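Local atomic coordinates of 3-methylornithine synthase (Methanosarcina barkeri, PDB entry 3T7V), a protein that catalyses the radical-based isomerisation of L-lysine to (3R)-3-methyl-D-ornithine, using a [4Fe-4S] cluster and S-adenosylmethionine, in pyrrolysine biosynthesis. Residues Y44-K49 against L265-P270; E95-C100 against V132-E137; T175-K180 against T210-D215; R195-K198 against C203-D206; A311-D316 against R320-K325. All blocks are in the same frame, centred on the assembly; numbering follows the deposited sequence.

Contact 1 of 5, residues Y44-K49 against L265-P270; sequences YSAARK and LRLMFP
Arg266, which packs its aliphatic part against Ala47, is held at its far end by backbone oxygens: NH1 bonds Pro270 O at 2.9 Å and also Arg272 O, while NE takes Gly293 O. The contact joins helix 37-55, just before the first strand of this TIM-barrel enzyme, to the last turn of helix 258-268. The bond to Pro270 is bent, 134° at the hydrogen, and its donor stands well above the carbonyl plane instead of on a lone pair. With CG opposite the backbone N (chi1 176°), CB and CG of Arg266 lie alongside the methyl of Ala47, each 4.0 Å from Ala47 CB; folds at chi2 and chi3 then carry the guanidinium to the residues after the helix end. Leu267 supplies the second point of contact with one branch, CD2, which lies 4.1 Å from both Ala46 O and Ala47 CA; this leucine also touches Leu43 and, on helix 13-18, Leu13 and Val17. No hydrogen bond links the two segments, and small alanines let the helices come near. The tightest approach is Arg266 CG to Ala47 O, 3.4 Å.

Contact 2 of 5, residues E95-C100 against V132-E137; sequences EIKETC and VQIVKE
Ile96 and Val135 meet methyl to methyl, CG2 against CG2 at 3.9 Å, between two neighbouring helices on the outside of the barrel. The short segments run nearly alongside each other, crossing at -27° with their axes 10.3 Å apart. A chi1 of -68° puts CG1 of Ile96 beside the backbone N and CG2 opposite it, and it is this CG2 that reaches across. Val135 forks between two partners. Its chi1 of 175° sends CG1 opposite its own N and CG2 beside it; CG2 takes the isoleucine, while CG1 lies 4.3 Å from Cys100 SG. The two branched side chains cross at about a right angle, and Val135 also rests on Ile143 of strand 143-146, behind the helix layer. Lys97 runs out in an extended chain. Its CE passes 4.0 Å from Ile134 CG2, again crosswise, so that the lysine contributes methylenes to the contact. Leu131 and Leu139 of helix 126-139 continue the apolar surface, touching Ile96 and Cys100 respectively. With no hydrogen bond between the segments, the contact rests on the shape and dispersion of methyl, methylene and sulfur groups.

Contact 3 of 5, residues T175-K180 against T210-D215; sequences TELYRK and TGVGND
Leu177, in the short helix 175-181, faces Asn214 across a CA separation of 7.7 Å. The helical segment 175-180 meets an irregular loop that follows strand 203-210 and ends where helix 216-228 begins. Within the loop Gly211 and Gly213 both adopt positive phi, and at those angles a CB would jam against the preceding carbonyl oxygen. One side chain of the helix carries the contact. Leu177 has CG opposite its backbone N (chi1 -179°), which brings the two methyls against the loop. There CD1 lies 3.8 Å from Val212 O, and CD2 sits 4.2 Å from Val212 CG1 and equally far from Asn214 CB. The leucine thus covers one flank of the loop without a hydrogen bond between the segments. The loop itself is braced by the amide of Asn214. Its OD1 accepts from Val212 N at 3.1 Å, nearly along the C=O axis. Its ND2 gives an almost straight bond (178°) to Thr210 OG1, also 3.1 Å, in the plane of the amide, and ND2 is bonded to Thr219 OG1 as well. With both ends occupied, the amide is fixed in rotation. Asn214 N, by contrast, is buried with no partner in the model. Asp215 is the N-cap of helix 216-228, its OD1 accepting from Ser218 N. Val212 lies about 5 Å, side chain to side chain, from Phe77, a residue that binds S-adenosylmethionine, and about 8 Å from the bound cofactor. Such a loop at the C-terminal end of a barrel strand is characteristic of the cofactor-binding side of a radical SAM TIM barrel.

Contact 4 of 5, residues R195-K198 against C203-D206; sequences RFAK and CVED
Val204 packs against Lys198 and Ala197, joining the end of helix 187-200 to the strand it leads into. Strand 163-167, this helix and the parallel strand 203-210 form a beta-alpha-beta crossover, the repeating element of a TIM barrel, and Val204 is where the helix lies back on the sheet. The apolar contacts come first. Val204 CG1 lies 3.6 Å from Lys198 CG and 4.2 Å from Ala197 CB, so one methyl fits against both residues. Its CG2, in the crowded position between backbone N and carbonyl carbon (chi1 -56°), reaches the lysine further along, 4.0 Å from Lys198 CD. Lys198 crosses the valine at about a right angle and is bent at chi2 and chi3, both far from staggered values (-99° and -104°). An alanine in place of Val204 removes both methyls, which would probably open a gap beside Ala197 and leave the bent aliphatic chain of Lys198 without its wall. The polar contacts involve Val204 N and the end of Lys198. The bend brings Lys198 NZ to Asp230 O, where it is hydrogen-bonded, and Asp232 OD2 accepts from Val204 N while forming a long, weak ion pair with the same ammonium. On the next residue, Glu205, OE1 is hydrogen-bonded to Tyr169 OH and OE2 forms a salt bridge with Arg235 NE; both partners bind methylornithine. The chemistry therefore divides by strand face: Val204 offers methyls to alanine and to lysine methylenes at the helix, the ammonium ends on Asp230 O, and Glu205, on the other face, pairs with Tyr169 and Arg235.

Contact 5 of 5, residues A311-D316 against R320-K325; sequences ANYDRD and RDRDIK
The guanidinium of Arg322 presents its edge to the carboxylate of Asp314, their planes 26° apart, whereas the Tyr313 ring carries Asp314 CB 3.5 Å above one face, near its rim. In this side-on salt bridge NE binds OD2 and NH2 binds OD1, both at 2.9 Å and nearly straight (176° and 169°). Both oxygens are met on the syn side, and two bonds hold the groups against rotation. Arg322 also pairs NH2 with Asp279 OD1 and gives NH1 to Ser299 O. The methylenes of Arg320 cross the carboxylate, CD lying 3.3 Å from Asp314 OD2; water 3, at the edge of the Arg320 guanidinium, links Arg320 NH1, also bonded to Leu307 O, to Asp314 OD1. Water 1 donates to Asp314 OD2 at 2.7 Å, accepts from Asp321 N and bonds Tyr313 OH. A leucine in place of Arg322 removes every nitrogen of this grip and would probably leave the carboxylates of Asp314 and Asp279 without this charged partner and Asp314 freer to turn. Asp279 and Ser299 line the methylornithine pocket, and the Arg322 side chain stands about 5 Å from the bound product, so this is a second-shell salt-bridge network beside the pocket.

Overall arrangement
Contacts 2, 3 and 4 lie within the radical SAM core. Contacts 1 and 2 lie on opposite sides of the chain's centre, their centres 36 Å apart. Along the chain, contact 1 encloses contacts 2, 3 and 4, contact 4 is nested inside contact 3, and contact 5 comes last. Three of them approach the ligands: the Val204 side chain of contact 4 is about 11 Å from the bound methylornithine, on the helix-facing side of its strand, whereas contact 5 borders the pocket, with Ala311 touching S-adenosylmethionine. Contact 3 approaches the cofactor from another loop, about 10 Å from contact 5 at the nearest atoms.

Contact 1 of 5, residues Y44-K49 against L265-P270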
# COMPACT_ATOMS: atom_id res chain seq x y z
N TYR A 44 10.45 -4.21 -17.20
CA TYR A 44 10.32 -2.86 -16.61
C TYR A 44 10.04 -1.79 -17.65
O TYR A 44 9.20 -0.98 -17.47
CB TYR A 44 11.57 -2.45 -15.83
CG TYR A 44 12.05 -3.47 -14.79
CD1 TYR A 44 11.12 -4.32 -14.10
CD2 TYR A 44 13.39 -3.56 -14.42
CE1 TYR A 44 11.57 -5.25 -13.16
CE2 TYR A 44 13.81 -4.45 -13.47
CZ TYR A 44 12.90 -5.28 -12.85
OH TYR A 44 13.42 -6.19 -11.97
N SER A 45 10.74 -1.86 -18.80
CA SER A 45 10.52 -0.91 -19.88
C SER A 45 9.09 -0.98 -20.41
O SER A 45 8.48 0.05 -20.67
CB SER A 45 11.50 -1.23 -21.05
OG SER A 45 11.27 -0.29 -22.08
N ALA A 46 8.53 -2.19 -20.57
CA ALA A 46 7.16 -2.30 -21.02
C ALA A 46 6.19 -1.63 -20.04
O ALA A 46 5.22 -0.93 -20.41
CB ALA A 46 6.77 -3.79 -21.26
N ALA A 47 6.39 -1.95 -18.76
CA ALA A 47 5.51 -1.33 -17.75
C ALA A 47 5.69 0.20 -17.71
O ALA A 47 4.70 0.92 -17.52
CB ALA A 47 5.82 -1.95 -16.39
N ARG A 48 6.90 0.72 -17.86
CA ARG A 48 7.02 2.19 -17.90
C ARG A 48 6.30 2.77 -19.15
O ARG A 48 5.73 3.85 -19.06
CB ARG A 48 8.49 2.58 -17.93
CG ARG A 48 9.27 2.32 -16.65
CD ARG A 48 10.61 3.07 -16.63
NE ARG A 48 11.51 2.65 -17.75
CZ ARG A 48 12.37 1.66 -17.69
NH1 ARG A 48 12.45 0.87 -16.60
NH2 ARG A 48 13.13 1.41 -18.77
N LYS A 49 6.33 2.08 -20.30
CA LYS A 49 5.59 2.60 -21.44
C LYS A 49 4.11 2.76 -21.15
O LYS A 49 3.46 3.76 -21.48
CB LYS A 49 5.76 1.64 -22.63
CG LYS A 49 5.22 2.22 -23.96
CD LYS A 49 5.34 1.27 -25.15
CE LYS A 49 6.78 1.08 -25.58
NZ LYS A 49 6.92 -0.06 -26.56
N LEU A 265 1.64 -5.99 -12.46
CA LEU A 265 0.41 -5.26 -12.07
C LEU A 265 0.14 -4.12 -13.02
O LEU A 265 -1.03 -3.80 -13.30
CB LEU A 265 0.58 -4.64 -10.64
CG LEU A 265 0.41 -5.72 -9.53
CD1 LEU A 265 0.83 -5.07 -8.16
CD2 LEU A 265 -0.99 -6.26 -9.42
N ARG A 266 1.20 -3.43 -13.43
CA ARG A 266 0.98 -2.29 -14.39
C ARG A 266 0.44 -2.81 -15.73
O ARG A 266 -0.40 -2.13 -16.36
CB ARG A 266 2.26 -1.52 -14.58
CG ARG A 266 2.23 -0.38 -15.62
CD ARG A 266 1.11 0.62 -15.32
NE ARG A 266 1.41 1.36 -14.11
CZ ARG A 266 0.49 2.03 -13.40
NH1 ARG A 266 -0.77 2.07 -13.74
NH2 ARG A 266 0.85 2.58 -12.23
N LEU A 267 0.89 -4.00 -16.09
CA LEU A 267 0.45 -4.51 -17.38
C LEU A 267 -0.98 -5.06 -17.27
O LEU A 267 -1.68 -5.14 -18.25
CB LEU A 267 1.45 -5.58 -17.88
CG LEU A 267 2.87 -5.06 -18.19
CD1 LEU A 267 3.85 -6.18 -18.57
CD2 LEU A 267 2.83 -4.06 -19.33
N MET A 268 -1.38 -5.53 -16.09
CA MET A 268 -2.73 -6.02 -15.81
C MET A 268 -3.75 -4.92 -15.47
O MET A 268 -4.93 -5.10 -15.74
CB MET A 268 -2.75 -6.99 -14.61
CG MET A 268 -2.05 -8.30 -14.94
SD MET A 268 -2.24 -9.38 -13.46
CE MET A 268 -4.06 -9.65 -13.39
N PHE A 269 -3.32 -3.86 -14.76
CA PHE A 269 -4.16 -2.79 -14.33
C PHE A 269 -3.58 -1.46 -14.84
O PHE A 269 -3.07 -0.60 -14.08
CB PHE A 269 -4.15 -2.73 -12.79
CG PHE A 269 -4.63 -3.99 -12.13
CD1 PHE A 269 -3.78 -4.99 -11.71
CD2 PHE A 269 -6.02 -4.12 -11.81
CE1 PHE A 269 -4.26 -6.19 -11.10
CE2 PHE A 269 -6.49 -5.29 -11.20
CZ PHE A 269 -5.62 -6.33 -10.83
N PRO A 270 -3.56 -1.25 -16.15
CA PRO A 270 -2.78 -0.21 -16.74
C PRO A 270 -3.18 1.21 -16.26
O PRO A 270 -2.31 2.09 -16.19
CB PRO A 270 -2.98 -0.39 -18.25
CG PRO A 270 -4.18 -1.25 -18.33
CD PRO A 270 -4.16 -2.14 -17.15

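Contact 2 of 5, residues E95-C100 against V132-E137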
# COMPACT_ATOMS: atom_id res chain seq x y z
N GLU A 95 -1.25 15.47 19.56
CA GLU A 95 -0.19 14.98 18.67
C GLU A 95 -0.71 14.82 17.24
O GLU A 95 0.05 15.11 16.28
CB GLU A 95 0.27 13.56 19.13
CG GLU A 95 1.14 13.62 20.41
CD GLU A 95 1.64 12.23 20.90
OE1 GLU A 95 0.78 11.43 21.27
OE2 GLU A 95 2.90 11.98 20.95
N ILE A 96 -1.99 14.45 17.06
CA ILE A 96 -2.55 14.35 15.70
C ILE A 96 -2.65 15.74 15.08
O ILE A 96 -2.27 15.91 13.94
CB ILE A 96 -3.93 13.65 15.76
CG1 ILE A 96 -3.70 12.17 16.18
CG2 ILE A 96 -4.68 13.81 14.41
CD1 ILE A 96 -4.90 11.39 16.69
N LYS A 97 -3.10 16.71 15.85
CA LYS A 97 -3.21 18.05 15.30
C LYS A 97 -1.82 18.64 14.99
O LYS A 97 -1.65 19.25 13.91
CB LYS A 97 -3.99 18.98 16.28
CG LYS A 97 -5.47 18.69 16.24
CD LYS A 97 -6.19 19.60 17.21
CE LYS A 97 -7.69 19.29 17.20
NZ LYS A 97 -8.37 19.91 18.35
N GLU A 98 -0.82 18.38 15.84
CA GLU A 98 0.50 18.87 15.54
C GLU A 98 1.04 18.21 14.29
O GLU A 98 1.65 18.89 13.44
CB GLU A 98 1.38 18.66 16.74
CG GLU A 98 2.87 18.98 16.51
CD GLU A 98 3.12 20.47 16.26
OE1 GLU A 98 2.58 21.25 17.09
OE2 GLU A 98 3.86 20.84 15.27
N THR A 99 0.77 16.93 14.12
CA THR A 99 1.25 16.23 12.90
C THR A 99 0.57 16.86 11.69
O THR A 99 1.26 17.19 10.65
CB THR A 99 0.90 14.74 12.97
OG1 THR A 99 1.62 14.19 14.09
CG2 THR A 99 1.36 14.04 11.73
N CYS A 100 -0.72 17.09 11.78
CA CYS A 100 -1.44 17.69 10.65
C CYS A 100 -0.82 19.07 10.28
O CYS A 100 -0.73 19.40 9.08
CB CYS A 100 -2.92 17.93 10.94
SG CYS A 100 -3.83 16.38 10.91
N VAL A 132 -11.21 10.74 12.05
CA VAL A 132 -11.28 11.11 10.64
C VAL A 132 -11.85 12.51 10.42
O VAL A 132 -11.30 13.28 9.61
CB VAL A 132 -12.18 10.06 9.90
CG1 VAL A 132 -12.41 10.46 8.43
CG2 VAL A 132 -11.51 8.66 9.94
N GLN A 133 -12.88 12.88 11.19
CA GLN A 133 -13.48 14.21 11.04
C GLN A 133 -12.42 15.27 11.34
O GLN A 133 -12.32 16.26 10.61
CB GLN A 133 -14.64 14.33 12.02
CG GLN A 133 -15.28 15.74 11.98
CD GLN A 133 -16.42 15.91 12.96
OE1 GLN A 133 -16.93 14.96 13.49
NE2 GLN A 133 -16.77 17.14 13.27
N ILE A 134 -11.64 15.13 12.41
CA ILE A 134 -10.63 16.13 12.78
C ILE A 134 -9.58 16.24 11.75
O ILE A 134 -9.20 17.37 11.37
CB ILE A 134 -10.05 15.84 14.20
CG1 ILE A 134 -11.13 16.15 15.24
CG2 ILE A 134 -8.78 16.66 14.44
CD1 ILE A 134 -10.85 15.55 16.59
N VAL A 135 -9.06 15.10 11.27
CA VAL A 135 -8.05 15.21 10.23
C VAL A 135 -8.60 15.84 8.93
O VAL A 135 -7.92 16.64 8.27
CB VAL A 135 -7.47 13.79 9.92
CG1 VAL A 135 -6.49 13.88 8.73
CG2 VAL A 135 -6.75 13.26 11.21
N LYS A 136 -9.84 15.51 8.53
CA LYS A 136 -10.41 16.09 7.30
C LYS A 136 -10.58 17.60 7.52
O LYS A 136 -10.32 18.40 6.61
CB LYS A 136 -11.75 15.43 6.99
CG LYS A 136 -12.25 15.75 5.59
CD LYS A 136 -11.45 14.94 4.58
CE LYS A 136 -12.05 15.17 3.23
NZ LYS A 136 -11.37 14.21 2.25
N GLU A 137 -11.04 18.00 8.73
CA GLU A 137 -11.22 19.44 9.00
C GLU A 137 -9.88 20.20 8.98
O GLU A 137 -9.83 21.36 8.54
CB GLU A 137 -11.87 19.62 10.37
CG GLU A 137 -13.36 19.32 10.41
CD GLU A 137 -13.89 19.44 11.85
OE1 GLU A 137 -13.08 19.62 12.85
OE2 GLU A 137 -15.12 19.30 11.97

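Contact 3 of 5, residues T175-K180 against T210-D215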
# COMPACT_ATOMS: atom_id res chain seq x y z
N THR A 175 -6.02 -19.70 -0.47
CA THR A 175 -6.64 -19.92 0.82
C THR A 175 -5.76 -20.69 1.81
O THR A 175 -5.73 -20.30 3.05
CB THR A 175 -8.05 -20.51 0.63
OG1 THR A 175 -7.98 -21.59 -0.31
CG2 THR A 175 -8.87 -19.43 -0.00
N GLU A 176 -4.94 -21.58 1.24
CA GLU A 176 -4.01 -22.40 2.04
C GLU A 176 -2.97 -21.47 2.70
O GLU A 176 -2.51 -21.67 3.83
CB GLU A 176 -3.27 -23.42 1.13
CG GLU A 176 -4.12 -24.20 0.14
CD GLU A 176 -4.86 -25.34 0.80
OE1 GLU A 176 -4.66 -26.51 0.39
OE2 GLU A 176 -5.66 -25.06 1.73
N LEU A 177 -2.55 -20.43 1.98
CA LEU A 177 -1.60 -19.52 2.57
C LEU A 177 -2.25 -18.46 3.46
O LEU A 177 -1.69 -18.10 4.51
CB LEU A 177 -0.82 -18.90 1.43
CG LEU A 177 0.25 -17.92 1.80
CD1 LEU A 177 1.35 -18.49 2.76
CD2 LEU A 177 0.91 -17.30 0.53
N TYR A 178 -3.39 -17.94 3.05
CA TYR A 178 -4.03 -16.86 3.82
C TYR A 178 -4.24 -17.31 5.28
O TYR A 178 -3.94 -16.51 6.20
CB TYR A 178 -5.38 -16.54 3.17
CG TYR A 178 -6.13 -15.43 3.90
CD1 TYR A 178 -7.02 -15.74 4.92
CD2 TYR A 178 -5.97 -14.11 3.51
CE1 TYR A 178 -7.77 -14.74 5.58
CE2 TYR A 178 -6.69 -13.09 4.12
CZ TYR A 178 -7.56 -13.43 5.18
OH TYR A 178 -8.37 -12.37 5.71
N ARG A 179 -4.73 -18.52 5.51
CA ARG A 179 -4.98 -18.89 6.90
C ARG A 179 -3.71 -19.01 7.77
O ARG A 179 -3.84 -18.94 9.01
CB ARG A 179 -5.67 -20.29 6.91
CG ARG A 179 -4.83 -21.39 6.31
CD ARG A 179 -5.70 -22.66 6.02
NE ARG A 179 -6.25 -23.20 7.28
CZ ARG A 179 -5.55 -24.02 8.11
NH1 ARG A 179 -4.27 -24.34 7.84
NH2 ARG A 179 -6.11 -24.54 9.22
N LYS A 180 -2.51 -19.14 7.15
CA LYS A 180 -1.26 -19.13 7.91
C LYS A 180 -0.72 -17.76 8.19
O LYS A 180 0.17 -17.60 9.04
CB LYS A 180 -0.11 -19.86 7.07
CG LYS A 180 -0.47 -21.29 6.68
CD LYS A 180 0.74 -21.95 5.90
CE LYS A 180 0.45 -23.23 5.21
NZ LYS A 180 1.87 -23.52 4.90
N THR A 210 4.61 -10.62 -1.22
CA THR A 210 5.48 -11.57 -1.90
C THR A 210 6.65 -11.87 -1.03
O THR A 210 6.93 -11.12 -0.13
CB THR A 210 5.90 -11.09 -3.33
OG1 THR A 210 6.50 -12.21 -3.99
CG2 THR A 210 6.88 -9.96 -3.32
N GLY A 211 7.32 -12.99 -1.29
CA GLY A 211 8.44 -13.38 -0.44
C GLY A 211 8.02 -14.08 0.81
O GLY A 211 8.77 -14.13 1.78
N VAL A 212 6.77 -14.60 0.82
CA VAL A 212 6.19 -15.11 2.05
C VAL A 212 5.78 -16.57 1.83
O VAL A 212 4.91 -17.09 2.52
CB VAL A 212 5.00 -14.17 2.52
CG1 VAL A 212 3.79 -14.38 1.57
CG2 VAL A 212 4.78 -14.17 4.06
N GLY A 213 6.38 -17.21 0.82
CA GLY A 213 6.16 -18.65 0.54
C GLY A 213 5.20 -18.82 -0.62
O GLY A 213 4.77 -19.96 -0.90
N ASN A 214 4.79 -17.71 -1.24
CA ASN A 214 4.01 -17.79 -2.48
C ASN A 214 4.90 -18.17 -3.66
O ASN A 214 5.93 -17.55 -3.92
CB ASN A 214 3.37 -16.41 -2.77
CG ASN A 214 4.39 -15.27 -2.79
OD1 ASN A 214 5.16 -15.09 -1.81
ND2 ASN A 214 4.45 -14.50 -3.89
N ASP A 215 4.53 -19.22 -4.33
CA ASP A 215 5.20 -19.56 -5.61
C ASP A 215 4.54 -18.88 -6.80
O ASP A 215 3.59 -18.09 -6.62
CB ASP A 215 5.29 -21.13 -5.76
CG ASP A 215 3.92 -21.85 -6.00
OD1 ASP A 215 2.78 -21.25 -5.85
OD2 ASP A 215 3.92 -23.09 -6.40

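Contact 4 of 5, residues R195-K198 against C203-D206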
# COMPACT_ATOMS: atom_id res chain seq x y z
N ARG A 195 -16.13 -4.51 -0.67
CA ARG A 195 -17.31 -4.35 -1.50
C ARG A 195 -18.30 -3.37 -0.90
O ARG A 195 -18.84 -2.49 -1.61
CB ARG A 195 -17.97 -5.72 -1.67
CG ARG A 195 -17.13 -6.55 -2.65
CD ARG A 195 -17.70 -7.95 -2.97
NE ARG A 195 -19.17 -7.85 -3.12
CZ ARG A 195 -20.08 -8.14 -2.17
NH1 ARG A 195 -19.68 -8.62 -0.98
NH2 ARG A 195 -21.36 -8.02 -2.42
N PHE A 196 -18.50 -3.46 0.42
CA PHE A 196 -19.41 -2.54 1.12
C PHE A 196 -18.88 -1.10 0.97
O PHE A 196 -19.62 -0.16 0.74
CB PHE A 196 -19.55 -2.93 2.60
CG PHE A 196 -20.49 -2.00 3.35
CD1 PHE A 196 -21.86 -2.21 3.27
CD2 PHE A 196 -20.00 -0.92 4.04
CE1 PHE A 196 -22.75 -1.33 3.95
CE2 PHE A 196 -20.84 -0.02 4.72
CZ PHE A 196 -22.22 -0.24 4.64
N ALA A 197 -17.55 -0.95 1.17
CA ALA A 197 -16.97 0.38 1.08
C ALA A 197 -17.16 0.95 -0.33
O ALA A 197 -17.56 2.16 -0.45
CB ALA A 197 -15.45 0.31 1.41
N LYS A 198 -16.96 0.14 -1.40
CA LYS A 198 -17.15 0.67 -2.79
C LYS A 198 -18.64 1.12 -2.91
O LYS A 198 -18.93 2.16 -3.53
CB LYS A 198 -16.84 -0.41 -3.80
CG LYS A 198 -15.36 -0.54 -4.01
CD LYS A 198 -14.96 0.22 -5.29
CE LYS A 198 -14.69 -0.74 -6.44
NZ LYS A 198 -14.30 0.02 -7.66
N CYS A 203 -13.04 4.65 -2.81
CA CYS A 203 -12.11 3.92 -3.65
C CYS A 203 -11.43 2.85 -2.74
O CYS A 203 -11.34 3.10 -1.53
CB CYS A 203 -11.01 4.89 -4.13
SG CYS A 203 -11.56 5.99 -5.37
N VAL A 204 -10.97 1.74 -3.30
CA VAL A 204 -10.39 0.66 -2.47
C VAL A 204 -9.03 0.30 -2.96
O VAL A 204 -8.74 0.35 -4.19
CB VAL A 204 -11.32 -0.52 -2.30
CG1 VAL A 204 -12.67 -0.07 -1.71
CG2 VAL A 204 -11.58 -1.21 -3.58
N GLU A 205 -8.13 0.02 -2.03
CA GLU A 205 -6.79 -0.52 -2.37
C GLU A 205 -6.73 -1.94 -1.83
O GLU A 205 -7.04 -2.19 -0.63
CB GLU A 205 -5.69 0.32 -1.65
CG GLU A 205 -4.27 -0.15 -2.08
CD GLU A 205 -3.08 0.54 -1.38
OE1 GLU A 205 -3.21 1.16 -0.30
OE2 GLU A 205 -1.91 0.34 -1.90
N ASP A 206 -6.29 -2.83 -2.71
CA ASP A 206 -5.97 -4.22 -2.32
C ASP A 206 -4.51 -4.42 -2.49
O ASP A 206 -3.80 -3.61 -3.14
CB ASP A 206 -6.77 -5.19 -3.22
CG ASP A 206 -6.94 -6.61 -2.65
OD1 ASP A 206 -6.42 -6.92 -1.52
OD2 ASP A 206 -7.69 -7.39 -3.34

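Contact 5 of 5, residues A311-D316 against R320-K325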
# COMPACT_ATOMS: atom_id res chain seq x y z
N ALA A 311 6.64 -2.19 7.92
CA ALA A 311 7.76 -3.13 7.71
C ALA A 311 9.05 -2.56 8.28
O ALA A 311 9.93 -3.32 8.74
CB ALA A 311 7.87 -3.49 6.24
N ASN A 312 9.22 -1.21 8.20
CA ASN A 312 10.34 -0.54 8.91
C ASN A 312 11.71 -1.10 8.47
O ASN A 312 12.49 -1.50 9.31
CB ASN A 312 10.17 -0.56 10.47
CG ASN A 312 8.94 0.18 10.91
OD1 ASN A 312 8.01 -0.43 11.48
ND2 ASN A 312 8.90 1.43 10.60
N TYR A 313 11.99 -1.04 7.17
CA TYR A 313 13.31 -1.53 6.68
C TYR A 313 14.46 -0.77 7.34
O TYR A 313 15.57 -1.33 7.47
CB TYR A 313 13.43 -1.40 5.15
CG TYR A 313 13.96 -0.04 4.75
CD1 TYR A 313 15.34 0.11 4.44
CD2 TYR A 313 13.15 1.11 4.71
CE1 TYR A 313 15.87 1.37 4.13
CE2 TYR A 313 13.66 2.36 4.40
CZ TYR A 313 15.03 2.49 4.16
OH TYR A 313 15.54 3.73 3.88
N ASP A 314 14.21 0.49 7.77
CA ASP A 314 15.15 1.41 8.33
C ASP A 314 15.16 1.47 9.85
O ASP A 314 15.68 2.43 10.42
CB ASP A 314 14.91 2.81 7.71
CG ASP A 314 13.43 3.29 7.80
OD1 ASP A 314 12.53 2.50 8.23
OD2 ASP A 314 13.18 4.41 7.33
N ARG A 315 14.63 0.44 10.51
CA ARG A 315 14.51 0.35 11.99
C ARG A 315 15.86 0.49 12.63
O ARG A 315 15.95 1.11 13.69
CB ARG A 315 13.86 -0.99 12.39
CG ARG A 315 13.48 -1.21 13.88
CD ARG A 315 12.84 -2.60 14.07
NE ARG A 315 11.38 -2.56 13.82
CZ ARG A 315 10.52 -1.79 14.49
NH1 ARG A 315 10.92 -1.00 15.50
NH2 ARG A 315 9.24 -1.82 14.18
N ASP A 316 16.91 -0.04 12.00
CA ASP A 316 18.26 0.05 12.58
C ASP A 316 19.11 1.26 12.19
O ASP A 316 20.25 1.40 12.72
CB ASP A 316 19.02 -1.22 12.25
CG ASP A 316 18.20 -2.45 12.52
OD1 ASP A 316 17.72 -2.60 13.67
OD2 ASP A 316 18.02 -3.25 11.56
N ARG A 320 16.61 8.22 9.42
CA ARG A 320 15.73 7.73 8.39
C ARG A 320 15.59 8.88 7.37
O ARG A 320 15.78 10.04 7.74
CB ARG A 320 14.36 7.42 9.02
CG ARG A 320 14.41 6.28 10.01
CD ARG A 320 12.94 5.91 10.31
NE ARG A 320 12.23 7.01 10.97
CZ ARG A 320 10.95 6.98 11.34
NH1 ARG A 320 10.25 5.89 11.15
NH2 ARG A 320 10.39 8.04 11.95
N ASP A 321 15.27 8.57 6.11
CA ASP A 321 15.17 9.52 4.99
C ASP A 321 13.81 9.10 4.36
O ASP A 321 13.70 8.27 3.47
CB ASP A 321 16.31 9.20 4.02
CG ASP A 321 16.39 10.15 2.85
OD1 ASP A 321 15.71 11.19 2.89
OD2 ASP A 321 17.17 9.86 1.89
N ARG A 322 12.76 9.72 4.88
CA ARG A 322 11.36 9.36 4.60
C ARG A 322 10.56 10.64 4.30
O ARG A 322 9.33 10.52 4.20
CB ARG A 322 10.72 8.70 5.85
CG ARG A 322 11.31 7.36 6.28
CD ARG A 322 10.48 6.35 5.57
NE ARG A 322 10.65 5.01 6.16
CZ ARG A 322 9.70 4.08 6.25
NH1 ARG A 322 8.49 4.30 5.73
NH2 ARG A 322 9.98 2.92 6.83
N ASP A 323 11.15 11.82 4.08
CA ASP A 323 10.31 13.04 4.05
C ASP A 323 10.02 13.39 2.60
O ASP A 323 10.75 13.02 1.66
CB ASP A 323 11.02 14.18 4.73
CG ASP A 323 12.34 14.40 4.11
OD1 ASP A 323 12.36 15.32 3.26
OD2 ASP A 323 13.32 13.60 4.40
N ILE A 324 8.93 14.10 2.42
CA ILE A 324 8.50 14.52 1.09
C ILE A 324 9.55 15.34 0.31
O ILE A 324 9.67 15.15 -0.89
CB ILE A 324 7.13 15.22 1.15
CG1 ILE A 324 6.52 15.27 -0.23
CG2 ILE A 324 7.25 16.56 1.81
CD1 ILE A 324 5.10 15.90 -0.21
N LYS A 325 10.28 16.20 0.98
CA LYS A 325 11.23 17.03 0.25
C LYS A 325 12.35 16.11 -0.37
O LYS A 325 12.80 16.34 -1.53
CB LYS A 325 11.80 18.12 1.18
CG LYS A 325 10.79 19.20 1.57
CD LYS A 325 11.60 20.18 2.45
CE LYS A 325 10.80 21.00 3.45
NZ LYS A 325 10.23 22.23 2.85
O HOH W 1 14.92 5.69 5.70
O HOH W 2 15.11 6.35 2.26
O HOH W 3 11.01 3.15 10.46